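PDB 6NSI: manganese-binding protein from Chlamydia trachomatis, which binds iron(II), manganese(II) or nickel(II), with a preference for iron, and delivers the ion to the membrane permease of an ABC importer for passage into the cytoplasm. Local coordinates for residues G43-M48 / R68-G73; T105-W110 / S141-L146; S196-G199 / E203-I206. All blocks are in the same frame, centred on the assembly; numbering follows the deposited sequence.

In the fold
Interactions 1, 2 and 3 share no element and lie 28 to 29 Å apart, centre to centre. Interaction 2 is the buried one: helices 107-124 and 129-154 meet through methionines, tryptophan and leucine, with the Trp110 side chain about 12 Å from the bound iron. Interaction 1 is partly buried and joins two short helices that pack against the four-stranded parallel sheet, apolar beneath and with a histidine-carboxylate bond at the surface. Interaction 3 joins two parts of one irregular loop; the side chain of the buried Glu198 lies about 8 Å from the bound iron, with an alanine and an isoleucine packed against it nearer the solvent. Only interaction 1 has a clear side-chain hydrogen bond between its segments.

Interaction 1 (G43-M48 / R68-G73)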
loop_
_atom_site.group_PDB
_atom_site.type_symbol
_atom_site.label_atom_id
_atom_site.label_comp_id
_atom_site.label_asym_id
_atom_site.label_seq_id
_atom_site.Cartn_x
_atom_site.Cartn_y
_atom_site.Cartn_z
ATOM N N GLY A 43 -7.264 -1.208 -25.181
ATOM C CA GLY A 43 -7.015 -2.583 -24.837
ATOM C C GLY A 43 -7.431 -2.955 -23.430
ATOM O O GLY A 43 -7.684 -4.138 -23.167
ATOM N N ASP A 44 -7.512 -1.977 -22.524
ATOM C CA ASP A 44 -7.914 -2.270 -21.151
ATOM C C ASP A 44 -9.344 -2.795 -21.102
ATOM O O ASP A 44 -9.646 -3.732 -20.350
ATOM C CB ASP A 44 -7.773 -1.021 -20.275
ATOM C CG ASP A 44 -6.329 -0.752 -19.848
ATOM O OD1 ASP A 44 -5.457 -1.612 -20.096
ATOM O OD2 ASP A 44 -6.069 0.328 -19.262
ATOM N N GLU A 45 -10.238 -2.200 -21.894
ATOM C CA GLU A 45 -11.618 -2.681 -21.955
ATOM C C GLU A 45 -11.676 -4.145 -22.374
ATOM O O GLU A 45 -12.486 -4.926 -21.850
ATOM C CB GLU A 45 -12.420 -1.811 -22.924
ATOM C CG GLU A 45 -13.926 -2.054 -22.921
ATOM C CD GLU A 45 -14.680 -1.027 -23.752
ATOM O OE1 GLU A 45 -14.414 -0.932 -24.973
ATOM O OE2 GLU A 45 -15.534 -0.316 -23.177
ATOM N N ASP A 46 -10.820 -4.530 -23.329
ATOM C CA ASP A 46 -10.759 -5.916 -23.782
ATOM C C ASP A 46 -10.139 -6.825 -22.731
ATOM O O ASP A 46 -10.507 -8.003 -22.642
ATOM C CB ASP A 46 -9.967 -6.014 -25.087
ATOM C CG ASP A 46 -10.539 -5.144 -26.188
ATOM O OD1 ASP A 46 -11.786 -5.064 -26.317
ATOM O OD2 ASP A 46 -9.734 -4.544 -26.929
ATOM N N ARG A 47 -9.186 -6.307 -21.945
ATOM C CA ARG A 47 -8.629 -7.094 -20.851
ATOM C C ARG A 47 -9.710 -7.431 -19.835
ATOM O O ARG A 47 -9.777 -8.559 -19.331
ATOM C CB ARG A 47 -7.474 -6.330 -20.194
ATOM C CG ARG A 47 -6.257 -6.254 -21.082
ATOM C CD ARG A 47 -5.233 -5.224 -20.627
ATOM N NE ARG A 47 -4.048 -5.288 -21.479
ATOM C CZ ARG A 47 -3.650 -4.320 -22.301
ATOM N NH1 ARG A 47 -4.318 -3.170 -22.384
ATOM N NH2 ARG A 47 -2.558 -4.502 -23.032
ATOM N N MET A 48 -10.593 -6.471 -19.549
ATOM C CA MET A 48 -11.727 -6.761 -18.681
ATOM C C MET A 48 -12.680 -7.747 -19.341
ATOM O O MET A 48 -13.182 -8.671 -18.687
ATOM C CB MET A 48 -12.451 -5.465 -18.329
ATOM C CG MET A 48 -11.621 -4.509 -17.444
ATOM S SD MET A 48 -12.507 -2.958 -17.176
ATOM C CE MET A 48 -11.260 -2.028 -16.237
ATOM N N ARG A 68 -14.405 3.866 -13.183
ATOM C CA ARG A 68 -15.742 3.833 -12.595
ATOM C C ARG A 68 -16.798 3.388 -13.606
ATOM O O ARG A 68 -17.733 2.666 -13.241
ATOM C CB ARG A 68 -16.105 5.196 -12.018
ATOM C CG ARG A 68 -15.501 5.491 -10.667
ATOM C CD ARG A 68 -15.326 6.990 -10.504
ATOM N NE ARG A 68 -16.255 7.560 -9.529
ATOM C CZ ARG A 68 -16.014 7.633 -8.222
ATOM N NH1 ARG A 68 -14.872 7.163 -7.734
ATOM N NH2 ARG A 68 -16.914 8.167 -7.402
ATOM N N LYS A 69 -16.673 3.812 -14.877
ATOM C CA LYS A 69 -17.621 3.368 -15.910
ATOM C C LYS A 69 -17.645 1.851 -16.006
ATOM O O LYS A 69 -18.717 1.232 -16.080
ATOM C CB LYS A 69 -17.264 3.936 -17.288
ATOM C CG LYS A 69 -17.146 5.442 -17.407
ATOM C CD LYS A 69 -16.779 5.894 -18.847
ATOM C CE LYS A 69 -15.694 5.014 -19.505
ATOM N NZ LYS A 69 -14.477 5.754 -20.008
ATOM N N HIS A 70 -16.458 1.239 -16.012
ATOM C CA HIS A 70 -16.298 -0.174 -16.311
ATOM C C HIS A 70 -16.388 -1.070 -15.087
ATOM O O HIS A 70 -16.647 -2.268 -15.238
ATOM C CB HIS A 70 -14.956 -0.403 -17.012
ATOM C CG HIS A 70 -14.878 0.202 -18.380
ATOM N ND1 HIS A 70 -14.641 1.546 -18.591
ATOM C CD2 HIS A 70 -15.011 -0.354 -19.607
ATOM C CE1 HIS A 70 -14.633 1.790 -19.891
ATOM N NE2 HIS A 70 -14.852 0.653 -20.528
ATOM N N LEU A 71 -16.187 -0.532 -13.885
ATOM C CA LEU A 71 -16.125 -1.352 -12.680
ATOM C C LEU A 71 -17.390 -1.287 -11.838
ATOM O O LEU A 71 -17.779 -2.296 -11.238
ATOM C CB LEU A 71 -14.931 -0.935 -11.817
ATOM C CG LEU A 71 -13.525 -1.095 -12.396
ATOM C CD1 LEU A 71 -12.471 -0.646 -11.358
ATOM C CD2 LEU A 71 -13.293 -2.523 -12.861
ATOM N N GLU A 72 -18.023 -0.117 -11.758
ATOM C CA GLU A 72 -19.237 0.039 -10.969
ATOM C C GLU A 72 -20.372 -0.741 -11.630
ATOM O O GLU A 72 -20.694 -0.512 -12.801
ATOM C CB GLU A 72 -19.580 1.526 -10.822
ATOM C CG GLU A 72 -18.675 2.247 -9.798
ATOM C CD GLU A 72 -18.803 3.776 -9.782
ATOM O OE1 GLU A 72 -19.406 4.358 -10.710
ATOM O OE2 GLU A 72 -18.279 4.404 -8.832
ATOM N N GLY A 73 -20.949 -1.692 -10.897
ATOM C CA GLY A 73 -22.008 -2.530 -11.430
ATOM C C GLY A 73 -21.545 -3.729 -12.229
ATOM O O GLY A 73 -22.385 -4.454 -12.779
#
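Met48 reaches across to Leu71 and the base of His70 on the buried side of this helix pair, while Glu45 and the tip of His70 meet nearer the solvent. In the packed part, Met48 SD rests 3.5 Å from His70 CB and Met48 CE lies 4.0 Å from Leu71 CD2. The methionine chain is extended beyond CG and crosses both partners at about a right angle; its sulfur stands obliquely to the imidazole, 4.9 Å from Met48 SD to the ring centroid. Helices 44-50 and 65-71 precede and follow strand 54-56, an inner strand of the parallel sheet, and Met48 and Leu71 both rest on Ile54 of that strand. The contact thus joins neighbouring helices of consecutive beta-alpha-beta units, on one face of the sheet. The outer part is thinner and polar. His70 NE2 donates to Glu45 OE2 over 2.9 Å, with an N-H...O angle of 153°. The oxygen sits at the ring edge, near the imidazole plane, yet the donor comes from above the carboxylate, whose plane is turned 56° from the ring. Glu45 spans the gap because CG is anti to its backbone N (chi1 -171°) and the chain beyond is extended. The other ring nitrogen, ND1, is hydrogen-bonded to Ser66 O one turn earlier, and together the two bonds would hold the ring's rotation; with an oxygen acceptor at each nitrogen, His70 is probably doubly protonated. Lys69 NZ also lies in the plane of the ring, beyond its edge, where its charge may favour the ionised form of Glu45.

Interaction 2 (T105-W110 / S141-L146); sequences TDMRVW and SEMEEL
A helical hairpin, helix 107-124 turning back into the long helix 129-154, supplies both sides of this contact. The second helix is consistent with the linking helix that spans the two lobes in solute-binding proteins of this family. Met107, in the first turn of its helix, points at Met143, and their side chains cross at about a right angle. Met107 CG presses on the opposing backbone, 3.2 Å from Met143 O. Its chain then bends at both chi2 (63°) and chi3 (58°), which turns Met107 SD across the neighbouring helix, against Met143, 3.5 Å from Met143 CE. At the end of the chain, Met107 CE reaches Leu146 CD2 at 4.0 Å. Met143 stays extended as far as its sulfur and bends only at chi3, so its methyl is also carried to Trp110. There Met143 CE lies 3.6 Å from Trp110 C. Oblique to the indole, Met143 CE is 3.9 Å from Trp110 CD1. Trp110 NE1 is hydrogen-bonded to Met10 O, and the ring also meets Tyr266. Tyr266 and Phe270 of helix 266-280 pack on Met107 and Phe267 on Met143. Asp106 N-caps the first helix: its OD1 accepts from Val109 N at 3.1 Å and, weakly, from Arg108 N. Between the segments aliphatic chain, sulfur, methyl and ring surface meet, with one backbone carbonyl oxygen against a methylene and no directional bond, so close fit of flexible methionine chains and burial from water would provide most of the attraction.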
loop_
_atom_site.group_PDB
_atom_site.type_symbol
_atom_site.label_atom_id
_atom_site.label_comp_id
_atom_site.label_asym_id
_atom_site.label_seq_id
_atom_site.Cartn_x
_atom_site.Cartn_y
_atom_site.Cartn_z
ATOM N N THR A 105 0.143 -1.830 2.825
ATOM C CA THR A 105 1.355 -1.674 3.625
ATOM C C THR A 105 1.224 -2.281 5.011
ATOM O O THR A 105 2.216 -2.321 5.747
ATOM C CB THR A 105 1.729 -0.199 3.786
ATOM O OG1 THR A 105 0.764 0.448 4.631
ATOM C CG2 THR A 105 1.787 0.512 2.407
ATOM N N ASP A 106 0.025 -2.708 5.398
ATOM C CA ASP A 106 -0.196 -3.396 6.660
ATOM C C ASP A 106 -0.365 -4.874 6.305
ATOM O O ASP A 106 -1.392 -5.273 5.745
ATOM C CB ASP A 106 -1.410 -2.798 7.378
ATOM C CG ASP A 106 -1.801 -3.561 8.654
ATOM O OD1 ASP A 106 -1.487 -4.768 8.764
ATOM O OD2 ASP A 106 -2.456 -2.953 9.538
ATOM N N MET A 107 0.661 -5.675 6.605
ATOM C CA MET A 107 0.709 -7.066 6.160
ATOM C C MET A 107 -0.360 -7.936 6.820
ATOM O O MET A 107 -0.732 -8.970 6.258
ATOM C CB MET A 107 2.110 -7.635 6.411
ATOM C CG MET A 107 2.347 -9.055 5.858
ATOM S SD MET A 107 2.230 -9.241 4.056
ATOM C CE MET A 107 3.463 -8.095 3.429
ATOM N N ARG A 108 -0.878 -7.546 7.985
ATOM C CA ARG A 108 -2.007 -8.292 8.538
ATOM C C ARG A 108 -3.282 -8.008 7.758
ATOM O O ARG A 108 -4.060 -8.926 7.459
ATOM C CB ARG A 108 -2.205 -7.954 10.011
ATOM C CG ARG A 108 -3.381 -8.693 10.639
ATOM C CD ARG A 108 -3.900 -7.962 11.866
ATOM N NE ARG A 108 -4.761 -6.833 11.512
ATOM C CZ ARG A 108 -6.017 -6.947 11.087
ATOM N NH1 ARG A 108 -6.573 -8.151 10.959
ATOM N NH2 ARG A 108 -6.717 -5.854 10.788
ATOM N N VAL A 109 -3.516 -6.738 7.418
ATOM C CA VAL A 109 -4.694 -6.395 6.628
ATOM C C VAL A 109 -4.592 -7.016 5.234
ATOM O O VAL A 109 -5.548 -7.626 4.746
ATOM C CB VAL A 109 -4.875 -4.860 6.585
ATOM C CG1 VAL A 109 -6.105 -4.460 5.754
ATOM C CG2 VAL A 109 -5.001 -4.294 8.009
ATOM N N TRP A 110 -3.424 -6.911 4.586
ATOM C CA TRP A 110 -3.296 -7.479 3.247
ATOM C C TRP A 110 -3.396 -9.002 3.275
ATOM O O TRP A 110 -3.838 -9.613 2.296
ATOM C CB TRP A 110 -1.985 -7.035 2.596
ATOM C CG TRP A 110 -2.066 -7.005 1.080
ATOM C CD1 TRP A 110 -1.250 -7.666 0.203
ATOM C CD2 TRP A 110 -3.009 -6.274 0.274
ATOM N NE1 TRP A 110 -1.621 -7.395 -1.096
ATOM C CE2 TRP A 110 -2.692 -6.537 -1.082
ATOM C CE3 TRP A 110 -4.078 -5.413 0.563
ATOM C CZ2 TRP A 110 -3.417 -5.989 -2.140
ATOM C CZ3 TRP A 110 -4.796 -4.862 -0.503
ATOM C CH2 TRP A 110 -4.460 -5.156 -1.829
ATOM N N SER A 141 0.512 -18.121 5.296
ATOM C CA SER A 141 1.414 -18.344 6.425
ATOM C C SER A 141 2.759 -17.663 6.205
ATOM O O SER A 141 3.433 -17.276 7.173
ATOM C CB SER A 141 1.610 -19.839 6.660
ATOM O OG SER A 141 2.317 -20.399 5.577
ATOM N N GLU A 142 3.172 -17.515 4.947
ATOM C CA GLU A 142 4.373 -16.742 4.666
ATOM C C GLU A 142 4.162 -15.267 5.003
ATOM O O GLU A 142 5.066 -14.611 5.538
ATOM C CB GLU A 142 4.773 -16.929 3.204
ATOM C CG GLU A 142 5.477 -18.251 2.917
ATOM C CD GLU A 142 5.715 -18.483 1.432
ATOM O OE1 GLU A 142 5.513 -19.619 0.955
ATOM O OE2 GLU A 142 6.097 -17.526 0.728
ATOM N N MET A 143 2.959 -14.742 4.731
ATOM C CA MET A 143 2.654 -13.344 5.030
ATOM C C MET A 143 2.534 -13.103 6.530
ATOM O O MET A 143 2.901 -12.024 7.014
ATOM C CB MET A 143 1.363 -12.912 4.319
ATOM C CG MET A 143 1.461 -12.854 2.806
ATOM S SD MET A 143 -0.134 -12.591 1.984
ATOM C CE MET A 143 -0.412 -10.850 2.341
ATOM N N GLU A 144 2.022 -14.079 7.284
ATOM C CA GLU A 144 2.022 -13.937 8.734
ATOM C C GLU A 144 3.444 -13.884 9.267
ATOM O O GLU A 144 3.751 -13.084 10.158
ATOM C CB GLU A 144 1.219 -15.068 9.378
ATOM C CG GLU A 144 -0.277 -14.869 9.173
ATOM C CD GLU A 144 -1.124 -16.067 9.565
ATOM O OE1 GLU A 144 -0.558 -17.164 9.789
ATOM O OE2 GLU A 144 -2.367 -15.908 9.633
ATOM N N GLU A 145 4.341 -14.695 8.706
ATOM C CA GLU A 145 5.729 -14.630 9.142
ATOM C C GLU A 145 6.364 -13.303 8.739
ATOM O O GLU A 145 7.103 -12.691 9.525
ATOM C CB GLU A 145 6.516 -15.803 8.568
ATOM C CG GLU A 145 7.915 -15.908 9.129
ATOM C CD GLU A 145 8.640 -17.112 8.595
ATOM O OE1 GLU A 145 7.965 -17.973 7.987
ATOM O OE2 GLU A 145 9.877 -17.193 8.772
ATOM N N LEU A 146 6.087 -12.858 7.511
ATOM C CA LEU A 146 6.502 -11.536 7.053
ATOM C C LEU A 146 6.037 -10.437 8.006
ATOM O O LEU A 146 6.799 -9.519 8.332
ATOM C CB LEU A 146 5.936 -11.310 5.655
ATOM C CG LEU A 146 6.657 -10.483 4.603
ATOM C CD1 LEU A 146 8.159 -10.539 4.791
ATOM C CD2 LEU A 146 6.236 -10.997 3.211
#

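Interaction 3 (S196-G199 / E203-I206)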
loop_
_atom_site.group_PDB
_atom_site.type_symbol
_atom_site.label_atom_id
_atom_site.label_comp_id
_atom_site.label_asym_id
_atom_site.label_seq_id
_atom_site.Cartn_x
_atom_site.Cartn_y
_atom_site.Cartn_z
ATOM N N SER A 196 3.280 14.020 5.565
ATOM C CA SER A 196 3.698 14.117 4.175
ATOM C C SER A 196 3.127 15.405 3.616
ATOM O O SER A 196 2.042 15.831 4.039
ATOM C CB SER A 196 3.225 12.901 3.350
ATOM O OG SER A 196 1.817 12.765 3.361
ATOM N N PRO A 197 3.838 16.077 2.709
ATOM C CA PRO A 197 3.304 17.336 2.150
ATOM C C PRO A 197 2.126 17.103 1.221
ATOM O O PRO A 197 1.243 17.959 1.110
ATOM C CB PRO A 197 4.509 17.938 1.418
ATOM C CG PRO A 197 5.371 16.770 1.052
ATOM C CD PRO A 197 5.140 15.693 2.131
ATOM N N GLU A 198 2.084 15.958 0.562
ATOM C CA GLU A 198 0.967 15.557 -0.282
ATOM C C GLU A 198 0.019 14.650 0.502
ATOM O O GLU A 198 0.448 13.890 1.375
ATOM C CB GLU A 198 1.499 14.834 -1.522
ATOM C CG GLU A 198 0.426 14.366 -2.520
ATOM C CD GLU A 198 -0.312 15.524 -3.159
ATOM O OE1 GLU A 198 -1.261 16.045 -2.519
ATOM O OE2 GLU A 198 0.072 15.902 -4.295
ATOM N N GLY A 199 -1.279 14.723 0.176
ATOM C CA GLY A 199 -2.295 13.929 0.845
ATOM C C GLY A 199 -2.386 12.505 0.328
ATOM O O GLY A 199 -1.385 11.895 -0.066
ATOM N N GLU A 203 -2.426 13.698 -7.051
ATOM C CA GLU A 203 -2.959 14.681 -7.992
ATOM C C GLU A 203 -3.243 16.040 -7.356
ATOM O O GLU A 203 -3.334 17.040 -8.083
ATOM C CB GLU A 203 -4.234 14.138 -8.649
ATOM C CG GLU A 203 -4.444 14.611 -10.084
ATOM C CD GLU A 203 -5.497 13.786 -10.833
ATOM O OE1 GLU A 203 -6.192 12.965 -10.187
ATOM O OE2 GLU A 203 -5.630 13.957 -12.068
ATOM N N ALA A 204 -3.369 16.110 -6.028
ATOM C CA ALA A 204 -3.640 17.383 -5.370
ATOM C C ALA A 204 -2.427 18.313 -5.447
ATOM O O ALA A 204 -1.275 17.871 -5.499
ATOM C CB ALA A 204 -4.037 17.160 -3.909
ATOM N N GLN A 205 -2.704 19.619 -5.460
ATOM C CA GLN A 205 -1.657 20.635 -5.497
ATOM C C GLN A 205 -1.014 20.791 -4.122
ATOM O O GLN A 205 -1.718 20.892 -3.113
ATOM C CB GLN A 205 -2.245 21.972 -5.950
ATOM C CG GLN A 205 -1.219 22.936 -6.511
ATOM C CD GLN A 205 -0.578 22.422 -7.788
ATOM O OE1 GLN A 205 -1.251 21.847 -8.650
ATOM N NE2 GLN A 205 0.731 22.622 -7.914
ATOM N N ILE A 206 0.319 20.841 -4.081
ATOM C CA ILE A 206 1.066 21.021 -2.833
ATOM C C ILE A 206 1.436 22.492 -2.677
ATOM O O ILE A 206 2.044 23.088 -3.577
ATOM C CB ILE A 206 2.332 20.147 -2.798
ATOM C CG1 ILE A 206 1.975 18.663 -2.976
ATOM C CG2 ILE A 206 3.112 20.423 -1.498
ATOM C CD1 ILE A 206 3.160 17.775 -3.380
#
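Glu198 sets its carboxyl group against the carbonyl oxygen and methyl of Ala204 and along the flank of Ile206, within the loop that leads from strand 194-195 to helix 208-221. The loop doubles back on itself beside the metal site of this two-lobed solute-binding protein: Glu198 also touches His168, an iron ligand, and its side chain lies about 8 Å from the bound iron. Glu203 touches Ser37, next to the ligand His36, so the loop lies beside the chain around two of the iron ligands. With CG swung opposite the backbone N (chi1 -179°), the glutamate reaches over, and a bend at chi2 (65°) turns the acid group toward the later segment. Glu198 OE2 comes 2.7 Å from Ala204 O; Glu198 OE1 lies 3.3 Å from Ala204 CB. Ile206 crosses the glutamate at about a right angle, its CG1 3.6 Å from Glu198 OE2 and its CD1 3.9 Å from Glu198 CB, so that an apolar branch lies against both the carboxyl group and the aliphatic part of the acid. The other branch, Ile206 CG2, meets Pro197 CB at 4.1 Å. Pro197 and Ile206 both rest on Ala236 of helix 235-242, which carries the apolar side of the loop, while Ala204 and Glu203 lie toward solvent. Within the earlier segment, a local bond fixes the backbone under the acid: Ser196 OG donates to Glu198 O over 2.7 Å, nearly in line with the carbonyl bond. Outside it, Gly199 is joined to the loop at Asn169 by a backbone hydrogen bond. The acid group itself is tied to the chain that follows it: Glu198 OE1 accepts from Gly199 N at 3.0 Å through its anti lone pair.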